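Local structure of 35 kDa hemin binding protein (Porphyromonas gingivalis, 5Y1A) at residues 44-49 / 193-198; 76-81 / 206-211; 100-105 / 114-119; 143-148 / 249-254. The protein is a thioredoxin-like hemin-binding protein linked to virulence, a cargo of the type IX secretion system that probably takes part in thiol-disulfide chemistry. One frame throughout, in Å; residues are numbered along the deposited sequence.

Contacts 1, 2 and 4 tie the thioredoxin-like domain of the chain to its beta-sandwich domain or pair the sheets of that sandwich, while contact 3 lies within the thioredoxin part. Contact 1 holds the loop with Cys48 of a probable thioredoxin-type CxxC site. It touches contact 2, with centres about 14 Å apart, through backbone bonds between Thr44 and both Val78 and Tyr80. Contact 2 joins edge strands of the two domains, and its strand from Thr207 belongs to the same sheet as 249-252 of contact 4, centres about 20 Å apart. Contacts 3 and 4 meet where Arg114 packs on Phe250 and His252. Contact 3 lies about 23 Å from contact 1 between centres.

Contact 1: 44-49 / 193-198; sequences TAEWCG and NPQNGA
Glu46 CG lies 3.8 Å from Gln195 OE1, and the carboxylate and amide planes of the two residues stand 83° apart. The Gln195 chain leaves CB with CG anti to the backbone N and then folds at chi2 (67°), which lays the amide alongside the 45-48 turn: OE1 comes to 3.3 Å from Glu46 CA, and NE2, with Ala45 O close to the amide plane, donates to that oxygen over 3.1 Å. Ala45 O also takes the turn bond from Cys48 N, the two donors arriving from opposite faces of its plane. The other hydrogen of NE2 goes to Asn196 O in its own segment, so two bonds fix the amide's rotation, while OE1 accepts from His204 and a water. Glu46 reaches out with an extended chain, and Asn193 N meets its OE1 at 3.0 Å from above the carboxylate plane; OE2 accepts from the backbone N of Ile192. Asn196 N points almost straight at Glu46 O, 2.7 Å away, and Asn196 ND2, with the acceptor in its amide plane, grips Trp47 O from above the carbonyl plane at 2.8 Å. Gln195 also packs on Cys51 and Pro52 at the start of helix 51-63. The loop 193-198 from the beta-sandwich thus clamps the Ala45-Cys48 turn and Gly49 just before the helix, where Cys48 and Cys51 form a probable CxxC site, as in thioredoxins.

Contact 2: 76-81 / 206-211; sequences TFVHYN and HTVLMI
Strand 76-79 and strand 207-211 approach to 4.7 Å between axes but diverge by 65°, so they share a single bridge of parallel type, in which Phe77 N donates to His206 O over 2.9 Å and Val208 N to Phe77 O over 3.0 Å. The same His206 O lies at the edge of the Phe77 ring, in its plane, 3.7 Å from CD2, and His206 CB also approaches Phe77 CD2, at 4.0 Å. Val208 turns a methyl to the strand: CG2 lies anti to its own carbonyl carbon and packs on Thr76 CB at 3.8 Å. Thr207 presents CG2 obliquely to His79 CD2, also at 3.8 Å, and a water in the plane of the imidazole joins His79 NE2 to Thr207 OG1. ND1 of His79 is held by Asp82. A second water sits where the strands separate, linking Phe77 O, His79 N and Val208 O. His206 and Thr207 both face Lys186 in a G1 beta bulge, at the start of strand 207-220. Edge strand 73-79 of the thioredoxin sheet is joined in this way to an outermost strand of one sandwich sheet, a single parallel-type beta bridge at the interface of the thioredoxin-like and beta-sandwich domains.

Contact 3: 100-105 / 114-119; sequences QTLGIP and RMEKKG
Helix 89-102 ends at Leu102, Gly103 leaves the helical conformation with positive phi, and the loop 114-119 passes the helix end, its backbone nearest where Lys118 CA comes 4.2 Å from Leu102 CA. Gly119 N donates to Leu102 O over 3.2 Å, arriving 40° out of the carbonyl plane, and the Lys118 CA-H makes a further contact to that oxygen. The Lys118 side chain stays fully extended from a first torsion of -168° and runs alongside the last helical residues, its CB 3.5 Å from Thr101 O, until NZ donates to Gln100 O at 2.7 Å. An ammonium group bonded to a carbonyl of the last helical turn would probably offset the partial negative charge there. In the thioredoxin fold this helix leads into strand 109-112, antiparallel to strand 34-44, so the loop beyond the strand returns to the end of the helix. Deeper in, Leu102 CD2 lies 3.5 Å from Glu116 O, a backbone oxygen that also accepts from His261. Glu116 itself bends at chi2 and returns its carboxylate to strand 109-112, where Ser111 and Val112 N bind it. The extended Arg114, whose CA lies 4.3 Å from Leu102 CD2, pairs in a salt bridge with Glu41 of the central strand.

Contact 4: 143-148 / 249-254; sequences APAEVN and AFVHHP
This is an apolar meeting of two sheets, face against face, in the interior of the beta-sandwich: strand 145-148 belongs to one sheet and strand 249-252 to the other. The segments run almost antiparallel, at 158°, and their axes come to 7.1 Å, consistent with the small Ala145 and Ala249 at the interface. Ala145 and Val147 point at the opposing strand, as do Ala249 and Val251, whereas Glu146, Asn148 and Phe250 point away from the facing strand, Phe250 still being buried. Val147 and Val251 carry most of the contact. CG1 of Val147 stands between the backbone N and the carbonyl carbon (chi1 56°), which brings this methyl to 3.6 Å from Ala249 O. Val147 CG2 faces Ala249 CB at 4.4 Å, and Val147 CB meets Val251 CG2 at 4.1 Å. Val251 divides its two methyls between the alternate residues of the facing strand, for CG1 reaches Ala145 CB at 4.3 Å. Leu180 packs on both valines, and Phe165 on Val147 and Ala249, adding to the core here. On the far side of strand 145-148, Asn148 ND2 donates to Glu146 OE1. Just upstream, Ala143 still pairs with Phe34 of the thioredoxin sheet, so the chain changes domain across Pro144. Inward side chains at alternate positions of two facing sheets are the expected pattern of a beta-sandwich core.

Contact 1: 44-49 / 193-198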
loop_
_atom_site.group_PDB
_atom_site.type_symbol
_atom_site.label_atom_id
_atom_site.label_comp_id
_atom_site.label_asym_id
_atom_site.label_seq_id
_atom_site.Cartn_x
_atom_site.Cartn_y
_atom_site.Cartn_z
ATOM N N THR A 44 14.295 5.074 -5.627
ATOM C CA THR A 44 15.096 3.908 -5.972
ATOM C C THR A 44 14.767 3.386 -7.379
ATOM O O THR A 44 13.736 3.746 -7.971
ATOM C CB THR A 44 14.877 2.798 -4.892
ATOM O OG1 THR A 44 15.845 1.750 -5.044
ATOM C CG2 THR A 44 13.458 2.203 -4.977
ATOM N N ALA A 45 15.637 2.532 -7.910
ATOM C CA ALA A 45 15.359 1.831 -9.169
ATOM C C ALA A 45 16.068 0.502 -9.269
ATOM O O ALA A 45 17.139 0.320 -8.687
ATOM C CB ALA A 45 15.709 2.704 -10.363
ATOM N N GLU A 46 15.493 -0.403 -10.053
ATOM C CA GLU A 46 16.052 -1.754 -10.207
ATOM C C GLU A 46 17.399 -1.764 -10.934
ATOM O O GLU A 46 18.226 -2.665 -10.725
ATOM C CB GLU A 46 15.028 -2.659 -10.879
ATOM C CG GLU A 46 13.903 -3.038 -9.890
ATOM C CD GLU A 46 12.850 -3.966 -10.479
ATOM O OE1 GLU A 46 12.843 -4.134 -11.717
ATOM O OE2 GLU A 46 12.015 -4.498 -9.698
ATOM N N TRP A 47 17.629 -0.736 -11.752
ATOM C CA TRP A 47 18.910 -0.589 -12.469
ATOM C C TRP A 47 20.004 0.065 -11.616
ATOM O O TRP A 47 21.179 0.112 -12.021
ATOM C CB TRP A 47 18.714 0.184 -13.793
ATOM C CG TRP A 47 17.983 1.510 -13.625
ATOM C CD1 TRP A 47 16.690 1.781 -13.979
ATOM C CD2 TRP A 47 18.502 2.727 -13.046
ATOM N NE1 TRP A 47 16.378 3.088 -13.660
ATOM C CE2 TRP A 47 17.469 3.690 -13.099
ATOM C CE3 TRP A 47 19.748 3.099 -12.500
ATOM C CZ2 TRP A 47 17.622 4.998 -12.585
ATOM C CZ3 TRP A 47 19.911 4.391 -12.020
ATOM C CH2 TRP A 47 18.846 5.329 -12.061
ATOM N N CYS A 48 19.629 0.568 -10.445
ATOM C CA CYS A 48 20.528 1.376 -9.606
ATOM C C CYS A 48 21.341 0.476 -8.664
ATOM O O CYS A 48 20.804 -0.087 -7.706
ATOM C CB CYS A 48 19.706 2.414 -8.833
ATOM S SG CYS A 48 20.605 3.305 -7.540
ATOM N N GLY A 49 22.631 0.302 -8.973
ATOM C CA GLY A 49 23.483 -0.617 -8.195
ATOM C C GLY A 49 23.695 -0.195 -6.743
ATOM O O GLY A 49 23.957 -1.023 -5.880
ATOM N N ASN A 193 12.742 -6.851 -12.913
ATOM C CA ASN A 193 14.024 -7.237 -13.502
ATOM C C ASN A 193 15.031 -7.355 -12.365
ATOM O O ASN A 193 14.877 -6.664 -11.340
ATOM C CB ASN A 193 14.468 -6.163 -14.506
ATOM C CG ASN A 193 13.456 -5.960 -15.620
ATOM O OD1 ASN A 193 12.806 -4.907 -15.718
ATOM N ND2 ASN A 193 13.300 -6.985 -16.460
ATOM N N PRO A 194 16.054 -8.233 -12.498
ATOM C CA PRO A 194 16.970 -8.376 -11.358
ATOM C C PRO A 194 17.529 -7.052 -10.855
ATOM O O PRO A 194 17.915 -6.178 -11.650
ATOM C CB PRO A 194 18.078 -9.286 -11.905
ATOM C CG PRO A 194 17.335 -10.158 -12.884
ATOM C CD PRO A 194 16.394 -9.178 -13.582
ATOM N N GLN A 195 17.503 -6.891 -9.529
ATOM C CA GLN A 195 17.993 -5.673 -8.906
ATOM C C GLN A 195 19.520 -5.576 -9.050
ATOM O O GLN A 195 20.258 -6.472 -8.601
ATOM C CB GLN A 195 17.570 -5.628 -7.437
ATOM C CG GLN A 195 18.163 -4.452 -6.622
ATOM C CD GLN A 195 17.641 -3.103 -7.078
ATOM O OE1 GLN A 195 16.441 -2.886 -7.106
ATOM N NE2 GLN A 195 18.561 -2.159 -7.382
ATOM N N ASN A 196 19.986 -4.493 -9.669
ATOM C CA ASN A 196 21.425 -4.208 -9.756
ATOM C C ASN A 196 21.982 -4.041 -8.336
ATOM O O ASN A 196 21.374 -3.379 -7.484
ATOM C CB ASN A 196 21.668 -2.953 -10.604
ATOM C CG ASN A 196 23.125 -2.747 -10.972
ATOM O OD1 ASN A 196 23.983 -3.594 -10.716
ATOM N ND2 ASN A 196 23.397 -1.640 -11.660
ATOM N N GLY A 197 23.133 -4.663 -8.084
ATOM C CA GLY A 197 23.789 -4.599 -6.785
ATOM C C GLY A 197 23.230 -5.517 -5.713
ATOM O O GLY A 197 23.663 -5.457 -4.567
ATOM N N ALA A 198 22.261 -6.352 -6.065
ATOM C CA ALA A 198 21.619 -7.216 -5.065
ATOM C C ALA A 198 22.237 -8.594 -5.071
ATOM O O ALA A 198 22.512 -9.141 -6.124
ATOM C CB ALA A 198 20.140 -7.330 -5.321
HETATM O O HOH W 1 15.146 -0.749 -5.796
HETATM O O HOH W 2 13.469 -3.025 -13.946
#

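Contact 2: 76-81 / 206-211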
loop_
_atom_site.group_PDB
_atom_site.type_symbol
_atom_site.label_atom_id
_atom_site.label_comp_id
_atom_site.label_asym_id
_atom_site.label_seq_id
_atom_site.Cartn_x
_atom_site.Cartn_y
_atom_site.Cartn_z
ATOM N N THR A 76 8.616 3.620 2.814
ATOM C CA THR A 76 8.049 3.391 1.487
ATOM C C THR A 76 9.155 3.567 0.447
ATOM O O THR A 76 10.027 4.416 0.631
ATOM C CB THR A 76 6.908 4.361 1.158
ATOM O OG1 THR A 76 7.427 5.690 1.060
ATOM C CG2 THR A 76 5.818 4.329 2.208
ATOM N N PHE A 77 9.150 2.725 -0.592
ATOM C CA PHE A 77 10.128 2.811 -1.680
ATOM C C PHE A 77 9.358 3.133 -2.943
ATOM O O PHE A 77 8.417 2.413 -3.298
ATOM C CB PHE A 77 10.911 1.507 -1.840
ATOM C CG PHE A 77 11.904 1.275 -0.730
ATOM C CD1 PHE A 77 13.273 1.491 -0.945
ATOM C CD2 PHE A 77 11.468 0.866 0.540
ATOM C CE1 PHE A 77 14.210 1.329 0.102
ATOM C CE2 PHE A 77 12.388 0.675 1.586
ATOM C CZ PHE A 77 13.764 0.907 1.376
ATOM N N VAL A 78 9.782 4.201 -3.624
ATOM C CA VAL A 78 9.097 4.721 -4.808
ATOM C C VAL A 78 10.047 4.523 -5.978
ATOM O O VAL A 78 11.162 5.055 -5.975
ATOM C CB VAL A 78 8.802 6.231 -4.662
ATOM C CG1 VAL A 78 8.163 6.766 -5.942
ATOM C CG2 VAL A 78 7.876 6.514 -3.447
ATOM N N HIS A 79 9.619 3.730 -6.953
ATOM C CA HIS A 79 10.473 3.381 -8.087
ATOM C C HIS A 79 10.315 4.344 -9.250
ATOM O O HIS A 79 9.222 4.851 -9.472
ATOM C CB HIS A 79 10.145 1.968 -8.541
ATOM C CG HIS A 79 10.814 0.912 -7.718
ATOM N ND1 HIS A 79 11.882 0.180 -8.179
ATOM C CD2 HIS A 79 10.605 0.512 -6.440
ATOM C CE1 HIS A 79 12.291 -0.645 -7.231
ATOM N NE2 HIS A 79 11.540 -0.459 -6.163
ATOM N N TYR A 80 11.399 4.578 -9.994
ATOM C CA TYR A 80 11.299 5.378 -11.209
ATOM C C TYR A 80 12.152 4.863 -12.356
ATOM O O TYR A 80 13.279 4.377 -12.152
ATOM C CB TYR A 80 11.615 6.849 -10.931
ATOM C CG TYR A 80 11.150 7.773 -12.042
ATOM C CD1 TYR A 80 9.791 7.900 -12.311
ATOM C CD2 TYR A 80 12.053 8.534 -12.790
ATOM C CE1 TYR A 80 9.317 8.730 -13.295
ATOM C CE2 TYR A 80 11.571 9.403 -13.825
ATOM C CZ TYR A 80 10.190 9.478 -14.040
ATOM O OH TYR A 80 9.595 10.279 -14.994
ATOM N N ASN A 81 11.625 5.003 -13.578
ATOM C CA ASN A 81 12.376 4.587 -14.785
ATOM C C ASN A 81 12.840 3.133 -14.736
ATOM O O ASN A 81 13.996 2.816 -15.047
ATOM C CB ASN A 81 13.542 5.530 -15.104
ATOM C CG ASN A 81 13.083 6.834 -15.746
ATOM O OD1 ASN A 81 11.913 6.976 -16.078
ATOM N ND2 ASN A 81 13.999 7.793 -15.890
ATOM N N HIS A 206 8.475 -2.943 1.393
ATOM C CA HIS A 206 7.771 -1.678 1.649
ATOM C C HIS A 206 7.625 -0.868 0.340
ATOM O O HIS A 206 7.788 0.347 0.331
ATOM C CB HIS A 206 8.531 -0.845 2.710
ATOM C CG HIS A 206 9.016 -1.651 3.876
ATOM N ND1 HIS A 206 8.156 -2.300 4.736
ATOM C CD2 HIS A 206 10.271 -1.917 4.322
ATOM C CE1 HIS A 206 8.859 -2.934 5.663
ATOM N NE2 HIS A 206 10.141 -2.733 5.423
ATOM N N THR A 207 7.282 -1.556 -0.753
ATOM C CA THR A 207 7.380 -0.948 -2.087
ATOM C C THR A 207 6.006 -0.447 -2.557
ATOM O O THR A 207 5.025 -1.187 -2.544
ATOM C CB THR A 207 8.010 -1.964 -3.036
ATOM O OG1 THR A 207 9.348 -2.218 -2.576
ATOM C CG2 THR A 207 8.054 -1.456 -4.493
ATOM N N VAL A 208 5.931 0.826 -2.940
ATOM C CA VAL A 208 4.647 1.389 -3.341
ATOM C C VAL A 208 4.187 0.830 -4.690
ATOM O O VAL A 208 4.889 0.978 -5.679
ATOM C CB VAL A 208 4.715 2.920 -3.451
ATOM C CG1 VAL A 208 3.347 3.448 -3.882
ATOM C CG2 VAL A 208 5.139 3.525 -2.105
ATOM N N LEU A 209 3.030 0.175 -4.721
ATOM C CA LEU A 209 2.458 -0.263 -6.006
ATOM C C LEU A 209 1.160 0.413 -6.376
ATOM O O LEU A 209 0.762 0.371 -7.576
ATOM C CB LEU A 209 2.232 -1.786 -6.043
ATOM C CG LEU A 209 3.526 -2.587 -5.842
ATOM C CD1 LEU A 209 3.167 -4.086 -5.988
ATOM C CD2 LEU A 209 4.671 -2.185 -6.801
ATOM N N MET A 210 0.476 0.962 -5.367
ATOM C CA MET A 210 -0.763 1.708 -5.595
ATOM C C MET A 210 -0.834 2.964 -4.743
ATOM O O MET A 210 -0.354 2.987 -3.602
ATOM C CB MET A 210 -2.026 0.854 -5.320
ATOM C CG MET A 210 -2.065 -0.512 -6.013
ATOM S SD MET A 210 -3.577 -1.497 -5.598
ATOM C CE MET A 210 -4.849 -0.497 -6.343
ATOM N N ILE A 211 -1.472 3.989 -5.296
ATOM C CA ILE A 211 -1.800 5.218 -4.573
ATOM C C ILE A 211 -3.318 5.354 -4.698
ATOM O O ILE A 211 -3.862 5.419 -5.816
ATOM C CB ILE A 211 -1.072 6.488 -5.157
ATOM C CG1 ILE A 211 0.466 6.262 -5.242
ATOM C CG2 ILE A 211 -1.405 7.734 -4.305
ATOM C CD1 ILE A 211 1.004 5.660 -6.558
HETATM O O HOH W 3 7.585 1.912 -5.950
HETATM O O HOH W 4 11.742 -1.148 -3.682
#

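Contact 3: 100-105 / 114-119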
loop_
_atom_site.group_PDB
_atom_site.type_symbol
_atom_site.label_atom_id
_atom_site.label_comp_id
_atom_site.label_asym_id
_atom_site.label_seq_id
_atom_site.Cartn_x
_atom_site.Cartn_y
_atom_site.Cartn_z
ATOM N N GLN A 100 8.948 17.182 -8.244
ATOM C CA GLN A 100 8.518 18.579 -8.302
ATOM C C GLN A 100 8.572 19.255 -6.916
ATOM O O GLN A 100 9.012 20.402 -6.786
ATOM C CB GLN A 100 7.119 18.681 -8.911
ATOM C CG GLN A 100 6.658 20.145 -9.133
ATOM C CD GLN A 100 7.638 20.962 -9.990
ATOM O OE1 GLN A 100 8.090 20.502 -11.051
ATOM N NE2 GLN A 100 7.960 22.185 -9.537
ATOM N N THR A 101 8.171 18.531 -5.885
ATOM C CA THR A 101 8.118 19.058 -4.537
ATOM C C THR A 101 9.470 19.150 -3.834
ATOM O O THR A 101 9.799 20.183 -3.200
ATOM C CB THR A 101 7.110 18.198 -3.705
ATOM O OG1 THR A 101 5.826 18.334 -4.311
ATOM C CG2 THR A 101 7.034 18.658 -2.226
ATOM N N LEU A 102 10.266 18.097 -3.968
ATOM C CA LEU A 102 11.467 17.945 -3.148
ATOM C C LEU A 102 12.797 18.167 -3.882
ATOM O O LEU A 102 13.820 18.537 -3.256
ATOM C CB LEU A 102 11.467 16.553 -2.493
ATOM C CG LEU A 102 10.270 16.205 -1.617
ATOM C CD1 LEU A 102 10.298 14.691 -1.373
ATOM C CD2 LEU A 102 10.388 16.959 -0.285
ATOM N N GLY A 103 12.787 17.946 -5.199
ATOM C CA GLY A 103 14.000 18.084 -6.004
ATOM C C GLY A 103 14.914 16.887 -5.741
ATOM O O GLY A 103 15.890 17.002 -5.005
ATOM N N ILE A 104 14.587 15.758 -6.363
ATOM C CA ILE A 104 15.294 14.475 -6.162
ATOM C C ILE A 104 16.397 14.346 -7.205
ATOM O O ILE A 104 16.120 14.115 -8.368
ATOM C CB ILE A 104 14.284 13.287 -6.293
ATOM C CG1 ILE A 104 13.182 13.474 -5.240
ATOM C CG2 ILE A 104 15.011 11.911 -6.141
ATOM C CD1 ILE A 104 11.921 12.616 -5.446
ATOM N N PRO A 105 17.656 14.485 -6.767
ATOM C CA PRO A 105 18.783 14.649 -7.699
ATOM C C PRO A 105 19.357 13.343 -8.276
ATOM O O PRO A 105 20.035 13.382 -9.294
ATOM C CB PRO A 105 19.834 15.338 -6.830
ATOM C CG PRO A 105 19.589 14.811 -5.428
ATOM C CD PRO A 105 18.078 14.566 -5.348
ATOM N N ARG A 114 8.516 14.375 4.246
ATOM C CA ARG A 114 8.544 15.522 3.315
ATOM C C ARG A 114 8.912 16.831 3.994
ATOM O O ARG A 114 8.389 17.905 3.647
ATOM C CB ARG A 114 7.180 15.675 2.609
ATOM C CG ARG A 114 6.754 14.370 1.866
ATOM C CD ARG A 114 5.359 14.524 1.268
ATOM N NE ARG A 114 4.978 13.280 0.588
ATOM C CZ ARG A 114 3.839 13.091 -0.073
ATOM N NH1 ARG A 114 2.908 14.064 -0.138
ATOM N NH2 ARG A 114 3.614 11.915 -0.654
ATOM N N MET A 115 9.814 16.753 4.966
ATOM C CA MET A 115 10.133 17.929 5.760
ATOM C C MET A 115 11.168 18.821 5.078
ATOM O O MET A 115 11.333 20.007 5.436
ATOM C CB MET A 115 10.546 17.526 7.195
ATOM C CG MET A 115 11.907 16.916 7.353
ATOM S SD MET A 115 12.073 16.021 8.961
ATOM C CE MET A 115 10.636 16.533 9.824
ATOM N N GLU A 116 11.853 18.269 4.083
ATOM C CA GLU A 116 12.883 19.019 3.345
ATOM C C GLU A 116 12.292 20.048 2.386
ATOM O O GLU A 116 11.350 19.739 1.638
ATOM C CB GLU A 116 13.812 18.063 2.584
ATOM C CG GLU A 116 14.455 16.952 3.468
ATOM C CD GLU A 116 13.535 15.715 3.671
ATOM O OE1 GLU A 116 12.411 15.700 3.120
ATOM O OE2 GLU A 116 13.944 14.749 4.369
ATOM N N LYS A 117 12.878 21.249 2.368
ATOM C CA LYS A 117 12.565 22.224 1.300
ATOM C C LYS A 117 13.227 21.758 0.016
ATOM O O LYS A 117 14.224 21.059 0.063
ATOM C CB LYS A 117 13.063 23.640 1.665
ATOM C CG LYS A 117 12.434 24.154 2.945
ATOM C CD LYS A 117 12.109 25.636 2.897
ATOM C CE LYS A 117 11.379 26.042 4.165
ATOM N NZ LYS A 117 10.622 24.902 4.795
ATOM N N LYS A 118 12.682 22.155 -1.124
ATOM C CA LYS A 118 13.218 21.745 -2.415
ATOM C C LYS A 118 14.680 22.125 -2.484
ATOM O O LYS A 118 15.032 23.261 -2.190
ATOM C CB LYS A 118 12.472 22.417 -3.563
ATOM C CG LYS A 118 12.811 21.784 -4.902
ATOM C CD LYS A 118 11.796 22.172 -5.963
ATOM C CE LYS A 118 12.035 21.365 -7.232
ATOM N NZ LYS A 118 10.990 21.625 -8.240
ATOM N N GLY A 119 15.520 21.161 -2.843
ATOM C CA GLY A 119 16.947 21.433 -3.042
ATOM C C GLY A 119 17.781 21.150 -1.802
ATOM O O GLY A 119 19.002 21.286 -1.839
#

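Contact 4: 143-148 / 249-254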
loop_
_atom_site.group_PDB
_atom_site.type_symbol
_atom_site.label_atom_id
_atom_site.label_comp_id
_atom_site.label_asym_id
_atom_site.label_seq_id
_atom_site.Cartn_x
_atom_site.Cartn_y
_atom_site.Cartn_z
ATOM N N ALA A 143 2.174 15.000 17.536
ATOM C CA ALA A 143 1.728 15.494 16.237
ATOM C C ALA A 143 0.319 16.046 16.394
ATOM O O ALA A 143 -0.439 15.583 17.269
ATOM C CB ALA A 143 1.757 14.351 15.226
ATOM N N PRO A 144 -0.045 17.058 15.584
ATOM C CA PRO A 144 -1.376 17.665 15.640
ATOM C C PRO A 144 -2.448 16.965 14.786
ATOM O O PRO A 144 -3.492 17.537 14.545
ATOM C CB PRO A 144 -1.110 19.072 15.111
ATOM C CG PRO A 144 -0.067 18.861 14.090
ATOM C CD PRO A 144 0.844 17.797 14.652
ATOM N N ALA A 145 -2.170 15.742 14.331
ATOM C CA ALA A 145 -3.176 14.922 13.643
ATOM C C ALA A 145 -2.923 13.465 13.945
ATOM O O ALA A 145 -1.825 13.092 14.396
ATOM C CB ALA A 145 -3.157 15.181 12.122
ATOM N N GLU A 146 -3.944 12.640 13.710
ATOM C CA GLU A 146 -3.815 11.200 13.862
ATOM C C GLU A 146 -4.672 10.573 12.776
ATOM O O GLU A 146 -5.704 11.142 12.372
ATOM C CB GLU A 146 -4.287 10.778 15.261
ATOM C CG GLU A 146 -4.524 9.307 15.494
ATOM C CD GLU A 146 -5.188 9.077 16.837
ATOM O OE1 GLU A 146 -6.442 8.961 16.882
ATOM O OE2 GLU A 146 -4.443 9.040 17.841
ATOM N N VAL A 147 -4.234 9.413 12.298
ATOM C CA VAL A 147 -5.039 8.653 11.348
ATOM C C VAL A 147 -4.958 7.175 11.672
ATOM O O VAL A 147 -3.860 6.616 11.859
ATOM C CB VAL A 147 -4.710 8.973 9.857
ATOM C CG1 VAL A 147 -3.241 8.757 9.552
ATOM C CG2 VAL A 147 -5.616 8.161 8.915
ATOM N N ASN A 148 -6.144 6.586 11.765
ATOM C CA ASN A 148 -6.345 5.188 12.128
ATOM C C ASN A 148 -6.925 4.472 10.918
ATOM O O ASN A 148 -7.713 5.054 10.169
ATOM C CB ASN A 148 -7.315 5.098 13.308
ATOM C CG ASN A 148 -6.795 5.831 14.542
ATOM O OD1 ASN A 148 -5.731 5.496 15.076
ATOM N ND2 ASN A 148 -7.520 6.855 14.963
ATOM N N ALA A 249 -1.492 5.134 5.382
ATOM C CA ALA A 249 -2.181 6.397 5.093
ATOM C C ALA A 249 -1.518 7.494 5.878
ATOM O O ALA A 249 -1.086 7.286 7.037
ATOM C CB ALA A 249 -3.655 6.308 5.476
ATOM N N PHE A 250 -1.444 8.677 5.267
ATOM C CA PHE A 250 -0.911 9.815 6.008
ATOM C C PHE A 250 -1.611 11.135 5.694
ATOM O O PHE A 250 -2.046 11.363 4.550
ATOM C CB PHE A 250 0.614 9.914 5.878
ATOM C CG PHE A 250 1.134 9.886 4.471
ATOM C CD1 PHE A 250 1.312 11.080 3.748
ATOM C CD2 PHE A 250 1.510 8.674 3.890
ATOM C CE1 PHE A 250 1.848 11.058 2.438
ATOM C CE2 PHE A 250 2.051 8.620 2.568
ATOM C CZ PHE A 250 2.218 9.829 1.848
ATOM N N VAL A 251 -1.742 11.967 6.732
ATOM C CA VAL A 251 -2.262 13.338 6.628
ATOM C C VAL A 251 -1.080 14.286 6.395
ATOM O O VAL A 251 -0.036 14.196 7.067
ATOM C CB VAL A 251 -3.008 13.731 7.931
ATOM C CG1 VAL A 251 -3.574 15.137 7.819
ATOM C CG2 VAL A 251 -4.147 12.718 8.249
ATOM N N HIS A 252 -1.216 15.185 5.423
ATOM C CA HIS A 252 -0.090 16.022 5.047
ATOM C C HIS A 252 -0.547 17.352 4.494
ATOM O O HIS A 252 -1.688 17.490 4.031
ATOM C CB HIS A 252 0.801 15.280 4.021
ATOM C CG HIS A 252 0.093 14.869 2.752
ATOM N ND1 HIS A 252 0.084 15.657 1.620
ATOM C CD2 HIS A 252 -0.565 13.729 2.419
ATOM C CE1 HIS A 252 -0.567 15.031 0.649
ATOM N NE2 HIS A 252 -0.979 13.860 1.113
ATOM N N HIS A 253 0.358 18.331 4.545
ATOM C CA HIS A 253 0.164 19.599 3.870
ATOM C C HIS A 253 0.285 19.414 2.350
ATOM O O HIS A 253 0.888 18.453 1.875
ATOM C CB HIS A 253 1.173 20.623 4.403
ATOM C CG HIS A 253 0.959 20.966 5.857
ATOM N ND1 HIS A 253 -0.072 21.774 6.284
ATOM C CD2 HIS A 253 1.632 20.593 6.970
ATOM C CE1 HIS A 253 -0.016 21.898 7.602
ATOM N NE2 HIS A 253 1.003 21.181 8.045
ATOM N N PRO A 254 -0.313 20.326 1.580
ATOM C CA PRO A 254 -0.274 20.184 0.119
ATOM C C PRO A 254 1.151 20.141 -0.434
ATOM O O PRO A 254 2.006 20.909 0.011
ATOM C CB PRO A 254 -1.019 21.443 -0.371
ATOM C CG PRO A 254 -1.910 21.835 0.798
ATOM C CD PRO A 254 -1.095 21.498 2.019
#